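PDB 4MNK: chitinase A, which probably hydrolyses chitin as a plant class V chitinase of glycoside hydrolase family 18, and holds N-acetylglucosamine oligomers in this structure. Local coordinates for residues A[35-47]-A[88-102]. Residues are numbered along the deposited sequence; the frame is centred on the assembly and turned at random. Where two conformers were deposited one is given.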
loop_
_atom_site.group_PDB
_atom_site.type_symbol
_atom_site.label_atom_id
_atom_site.label_comp_id
_atom_site.label_asym_id
_atom_site.label_seq_id
_atom_site.Cartn_x
_atom_site.Cartn_y
_atom_site.Cartn_z
ATOM N N PHE A 35 -2.020 -0.593 -11.480
ATOM C CA PHE A 35 -3.412 -0.343 -11.114
ATOM C C PHE A 35 -4.286 -0.403 -12.364
ATOM O O PHE A 35 -3.838 -0.078 -13.472
ATOM C CB PHE A 35 -3.582 1.075 -10.551
ATOM C CG PHE A 35 -2.857 1.329 -9.261
ATOM C CD1 PHE A 35 -3.428 0.970 -8.046
ATOM C CD2 PHE A 35 -1.621 1.974 -9.260
ATOM C CE1 PHE A 35 -2.765 1.215 -6.844
ATOM C CE2 PHE A 35 -0.953 2.233 -8.066
ATOM C CZ PHE A 35 -1.523 1.850 -6.856
ATOM N N ALA A 36 -5.547 -0.782 -12.181
ATOM C CA ALA A 36 -6.567 -0.510 -13.184
ATOM C C ALA A 36 -6.948 0.966 -13.067
ATOM O O ALA A 36 -6.840 1.560 -11.986
ATOM C CB ALA A 36 -7.773 -1.393 -12.962
ATOM N N GLU A 37 -7.392 1.548 -14.178
ATOM C CA GLU A 37 -7.756 2.964 -14.224
ATOM C C GLU A 37 -9.272 3.154 -14.187
ATOM O O GLU A 37 -10.029 2.272 -14.600
ATOM C CB GLU A 37 -7.151 3.637 -15.461
ATOM C CG GLU A 37 -7.723 3.154 -16.779
ATOM C CD GLU A 37 -7.005 3.739 -17.981
ATOM O OE1 GLU A 37 -7.673 4.008 -18.998
ATOM O OE2 GLU A 37 -5.772 3.933 -17.906
ATOM N N LEU A 38 -9.703 4.309 -13.683
ATOM C CA LEU A 38 -11.128 4.619 -13.547
ATOM C C LEU A 38 -11.805 4.885 -14.886
ATOM O O LEU A 38 -12.990 4.596 -15.046
ATOM C CB LEU A 38 -11.335 5.800 -12.594
ATOM C CG LEU A 38 -11.325 5.467 -11.096
ATOM C CD1 LEU A 38 -9.924 5.153 -10.581
ATOM C CD2 LEU A 38 -11.940 6.597 -10.287
ATOM N N ASN A 39 -11.046 5.425 -15.839
ATOM C CA ASN A 39 -11.539 5.671 -17.199
ATOM C C ASN A 39 -12.765 6.594 -17.232
ATOM O O ASN A 39 -13.821 6.240 -17.769
ATOM C CB ASN A 39 -11.803 4.336 -17.923
ATOM C CG ASN A 39 -12.143 4.510 -19.397
ATOM O OD1 ASN A 39 -11.744 5.485 -20.037
ATOM N ND2 ASN A 39 -12.886 3.553 -19.943
ATOM N N ALA A 40 -12.617 7.777 -16.636
ATOM C CA ALA A 40 -13.600 8.850 -16.779
ATOM C C ALA A 40 -13.700 9.240 -18.259
ATOM O O ALA A 40 -12.701 9.157 -18.976
ATOM C CB ALA A 40 -13.187 10.050 -15.942
ATOM N N PRO A 41 -14.893 9.672 -18.724
ATOM C CA PRO A 41 -16.146 9.892 -17.994
ATOM C C PRO A 41 -17.110 8.700 -17.936
ATOM O O PRO A 41 -18.095 8.754 -17.197
ATOM C CB PRO A 41 -16.789 11.038 -18.779
ATOM C CG PRO A 41 -16.360 10.792 -20.183
ATOM C CD PRO A 41 -14.993 10.157 -20.116
ATOM N N THR A 42 -16.846 7.640 -18.700
ATOM C CA THR A 42 -17.745 6.481 -18.711
ATOM C C THR A 42 -17.608 5.651 -17.438
ATOM O O THR A 42 -18.556 4.982 -17.022
ATOM C CB THR A 42 -17.522 5.551 -19.927
ATOM O OG1 THR A 42 -16.225 4.942 -19.845
ATOM C CG2 THR A 42 -17.663 6.309 -21.245
ATOM N N PHE A 43 -16.421 5.701 -16.833
ATOM C CA PHE A 43 -16.088 4.887 -15.657
ATOM C C PHE A 43 -16.286 3.395 -15.902
ATOM O O PHE A 43 -16.658 2.635 -15.002
ATOM C CB PHE A 43 -16.809 5.388 -14.396
ATOM C CG PHE A 43 -16.363 6.750 -13.965
ATOM C CD1 PHE A 43 -17.149 7.871 -14.215
ATOM C CD2 PHE A 43 -15.132 6.920 -13.337
ATOM C CE1 PHE A 43 -16.722 9.138 -13.829
ATOM C CE2 PHE A 43 -14.696 8.178 -12.949
ATOM C CZ PHE A 43 -15.495 9.291 -13.194
ATOM N N GLU A 44 -16.031 2.996 -17.145
ATOM C CA GLU A 44 -15.882 1.595 -17.493
ATOM C C GLU A 44 -14.442 1.235 -17.150
ATOM O O GLU A 44 -13.517 1.446 -17.941
ATOM C CB GLU A 44 -16.195 1.353 -18.975
ATOM C CG GLU A 44 -17.569 1.859 -19.435
ATOM C CD GLU A 44 -18.741 1.078 -18.862
ATOM O OE1 GLU A 44 -18.572 -0.110 -18.515
ATOM O OE2 GLU A 44 -19.846 1.658 -18.774
ATOM N N VAL A 45 -14.268 0.727 -15.933
ATOM C CA VAL A 45 -12.953 0.437 -15.365
ATOM C C VAL A 45 -12.194 -0.559 -16.241
ATOM O O VAL A 45 -12.777 -1.506 -16.767
ATOM C CB VAL A 45 -13.087 -0.071 -13.907
ATOM C CG1 VAL A 45 -11.737 -0.456 -13.314
ATOM C CG2 VAL A 45 -13.738 0.994 -13.049
ATOM N N ARG A 46 -10.896 -0.321 -16.406
ATOM C CA ARG A 46 -10.064 -1.110 -17.313
ATOM C C ARG A 46 -8.595 -1.015 -16.907
ATOM O O ARG A 46 -8.195 -0.071 -16.231
ATOM C CB ARG A 46 -10.228 -0.587 -18.747
ATOM C CG ARG A 46 -9.754 0.849 -18.928
ATOM C CD ARG A 46 -9.972 1.355 -20.334
ATOM N NE ARG A 46 -9.302 2.636 -20.533
ATOM C CZ ARG A 46 -9.389 3.370 -21.639
ATOM N NH1 ARG A 46 -8.733 4.518 -21.717
ATOM N NH2 ARG A 46 -10.125 2.958 -22.663
ATOM N N VAL A 47 -7.779 -1.975 -17.332
ATOM C CA VAL A 47 -6.337 -1.761 -17.245
ATOM C C VAL A 47 -5.953 -0.802 -18.373
ATOM O O VAL A 47 -6.653 -0.748 -19.393
ATOM C CB VAL A 47 -5.500 -3.066 -17.293
ATOM C CG1 VAL A 47 -5.751 -3.899 -16.051
ATOM C CG2 VAL A 47 -5.784 -3.866 -18.555
ATOM N N LYS A 88 -15.413 12.830 -8.853
ATOM C CA LYS A 88 -16.416 12.986 -9.913
ATOM C C LYS A 88 -17.351 11.782 -9.961
ATOM O O LYS A 88 -18.576 11.932 -10.013
ATOM C CB LYS A 88 -15.748 13.176 -11.276
ATOM C CG LYS A 88 -15.149 14.556 -11.495
ATOM C CD LYS A 88 -14.621 14.737 -12.913
ATOM C CE LYS A 88 -13.305 14.003 -13.127
ATOM N NZ LYS A 88 -12.752 14.228 -14.491
ATOM N N LEU A 89 -16.757 10.591 -9.936
ATOM C CA LEU A 89 -17.493 9.334 -9.958
ATOM C C LEU A 89 -18.521 9.234 -8.839
ATOM O O LEU A 89 -19.694 8.944 -9.083
ATOM C CB LEU A 89 -16.512 8.163 -9.844
ATOM C CG LEU A 89 -17.074 6.781 -9.504
ATOM C CD1 LEU A 89 -17.991 6.264 -10.594
ATOM C CD2 LEU A 89 -15.933 5.818 -9.254
ATOM N N ASN A 90 -18.073 9.471 -7.610
ATOM C CA ASN A 90 -18.872 9.126 -6.440
ATOM C C ASN A 90 -20.108 10.003 -6.250
ATOM O O ASN A 90 -21.040 9.617 -5.549
ATOM C CB ASN A 90 -18.000 9.100 -5.182
ATOM C CG ASN A 90 -16.930 8.020 -5.232
ATOM O OD1 ASN A 90 -17.023 7.070 -6.012
ATOM N ND2 ASN A 90 -15.907 8.161 -4.394
ATOM N N SER A 91 -20.117 11.167 -6.898
ATOM C CA SER A 91 -21.244 12.098 -6.828
ATOM C C SER A 91 -22.347 11.783 -7.847
ATOM O O SER A 91 -23.423 12.382 -7.807
ATOM C CB SER A 91 -20.742 13.533 -7.018
ATOM O OG SER A 91 -21.772 14.480 -6.791
ATOM N N ASP A 92 -22.078 10.837 -8.745
ATOM C CA ASP A 92 -22.950 10.540 -9.881
ATOM C C ASP A 92 -23.440 9.090 -9.779
ATOM O O ASP A 92 -22.685 8.152 -10.036
ATOM C CB ASP A 92 -22.145 10.775 -11.170
ATOM C CG ASP A 92 -22.958 10.595 -12.451
ATOM O OD1 ASP A 92 -22.574 11.228 -13.458
ATOM O OD2 ASP A 92 -23.939 9.822 -12.482
ATOM N N ALA A 93 -24.707 8.917 -9.403
ATOM C CA ALA A 93 -25.294 7.587 -9.192
ATOM C C ALA A 93 -25.167 6.664 -10.404
ATOM O O ALA A 93 -24.861 5.478 -10.255
ATOM C CB ALA A 93 -26.752 7.706 -8.764
ATOM N N SER A 94 -25.397 7.207 -11.596
ATOM C CA SER A 94 -25.278 6.433 -12.830
ATOM C C SER A 94 -23.833 5.997 -13.070
ATOM O O SER A 94 -23.580 4.854 -13.453
ATOM C CB SER A 94 -25.817 7.220 -14.026
ATOM O OG SER A 94 -27.202 7.483 -13.882
ATOM N N ALA A 95 -22.893 6.909 -12.830
ATOM C CA ALA A 95 -21.470 6.601 -12.952
ATOM C C ALA A 95 -21.046 5.509 -11.965
ATOM O O ALA A 95 -20.297 4.600 -12.330
ATOM C CB ALA A 95 -20.629 7.857 -12.765
ATOM N N ARG A 96 -21.536 5.592 -10.726
ATOM C CA ARG A 96 -21.235 4.574 -9.713
ATOM C C ARG A 96 -21.703 3.195 -10.167
ATOM O O ARG A 96 -21.003 2.203 -9.969
ATOM C CB ARG A 96 -21.857 4.926 -8.357
ATOM C CG ARG A 96 -21.284 6.181 -7.701
ATOM C CD ARG A 96 -21.579 6.224 -6.205
ATOM N NE ARG A 96 -22.995 6.014 -5.910
ATOM C CZ ARG A 96 -23.892 6.984 -5.763
ATOM N NH1 ARG A 96 -23.542 8.262 -5.873
ATOM N NH2 ARG A 96 -25.155 6.673 -5.500
ATOM N N GLN A 97 -22.880 3.140 -10.787
ATOM C CA GLN A 97 -23.423 1.884 -11.309
ATOM C C GLN A 97 -22.512 1.293 -12.391
ATOM O O GLN A 97 -22.232 0.091 -12.383
ATOM C CB GLN A 97 -24.845 2.096 -11.840
ATOM C CG GLN A 97 -25.641 0.815 -12.089
ATOM C CD GLN A 97 -27.136 1.067 -12.255
ATOM O OE1 GLN A 97 -27.589 2.213 -12.313
ATOM N NE2 GLN A 97 -27.910 -0.012 -12.329
ATOM N N ARG A 98 -22.045 2.140 -13.307
ATOM C CA ARG A 98 -21.146 1.708 -14.376
ATOM C C ARG A 98 -19.811 1.218 -13.814
ATOM O O ARG A 98 -19.278 0.206 -14.271
ATOM C CB ARG A 98 -20.927 2.823 -15.406
ATOM C CG ARG A 98 -22.201 3.261 -16.130
ATOM C CD ARG A 98 -21.909 4.108 -17.359
ATOM N NE ARG A 98 -21.197 5.347 -17.041
ATOM C CZ ARG A 98 -21.776 6.485 -16.667
ATOM N NH1 ARG A 98 -23.096 6.565 -16.546
ATOM N NH2 ARG A 98 -21.030 7.549 -16.408
ATOM N N PHE A 99 -19.291 1.931 -12.815
ATOM C CA PHE A 99 -18.046 1.563 -12.140
ATOM C C PHE A 99 -18.170 0.200 -11.464
ATOM O O PHE A 99 -17.294 -0.650 -11.603
ATOM C CB PHE A 99 -17.665 2.628 -11.107
ATOM C CG PHE A 99 -16.441 2.285 -10.290
ATOM C CD1 PHE A 99 -15.192 2.793 -10.637
ATOM C CD2 PHE A 99 -16.536 1.469 -9.165
ATOM C CE1 PHE A 99 -14.057 2.490 -9.881
ATOM C CE2 PHE A 99 -15.405 1.157 -8.406
ATOM C CZ PHE A 99 -14.166 1.669 -8.769
ATOM N N VAL A 100 -19.258 0.007 -10.725
ATOM C CA VAL A 100 -19.466 -1.224 -9.969
ATOM C C VAL A 100 -19.554 -2.433 -10.907
ATOM O O VAL A 100 -18.875 -3.443 -10.690
ATOM C CB VAL A 100 -20.705 -1.102 -9.046
ATOM C CG1 VAL A 100 -21.162 -2.457 -8.554
ATOM C CG2 VAL A 100 -20.392 -0.186 -7.868
ATOM N N LYS A 101 -20.357 -2.307 -11.963
ATOM C CA LYS A 101 -20.540 -3.381 -12.939
ATOM C C LYS A 101 -19.232 -3.713 -13.661
ATOM O O LYS A 101 -18.868 -4.887 -13.791
ATOM C CB LYS A 101 -21.628 -3.007 -13.949
ATOM C CG LYS A 101 -21.930 -4.082 -14.985
ATOM C CD LYS A 101 -22.998 -3.612 -15.965
ATOM C CE LYS A 101 -23.332 -4.686 -16.988
ATOM N NZ LYS A 101 -24.016 -5.861 -16.377
ATOM N N SER A 102 -18.531 -2.682 -14.129
ATOM C CA SER A 102 -17.300 -2.880 -14.895
ATOM C C SER A 102 -16.128 -3.395 -14.053
ATOM O O SER A 102 -15.296 -4.145 -14.559
ATOM C CB SER A 102 -16.905 -1.616 -15.663
ATOM O OG SER A 102 -16.588 -0.554 -14.784
HETATM O O HOH W 1 -20.374 -0.713 -16.672
#
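The backbone of F43 comes up against helix 93-110 at F99, CA to CA 5.2 Å, where the loop leaving strand 30-36 passes the helix, and E44 lies level with S102. R98 grips the turn through two adjacent carbonyls: NE donates to T42 O at 2.7 Å, nearly straight at 166° and close to the guanidinium plane, while NH2 reaches P41 O by a longer, more bent bond. The bend at chi3 (-61°) swings the guanidinium back over A95 CA and leaves its edge facing the turn. One helical turn on, V45 N donates to S102 OG at 2.9 Å; that hydroxyl, set between its own backbone N and carbonyl carbon (chi1 64°), donates a hydrogen bond to R98 O. A water donating to both E44 OE1 and R98 O adds an indirect link between loop and helix.

Beside these polar bonds, the F43 ring is sandwiched. L89 CB sits over one face, 3.8 Å from the F43 ring centroid, in a CH-pi contact, and A40 CA from its own loop lies over the other. A95 CB approaches CD1 of the same ring obliquely. V45 CG2 presses tightly on F99 CD1 at 3.3 Å, while L38 CG meets the edge of the F99 ring and L38 CD2 touches L89 CD2. L38 and F99 also touch I75 of strand 70-77, placing this apolar layer between barrel and helices. This is a beta-to-alpha loop of the GH18 TIM barrel packed on the neighbouring outer helical layer, following the strand end that carries F35, which contacts the bound N-acetylglucosamine.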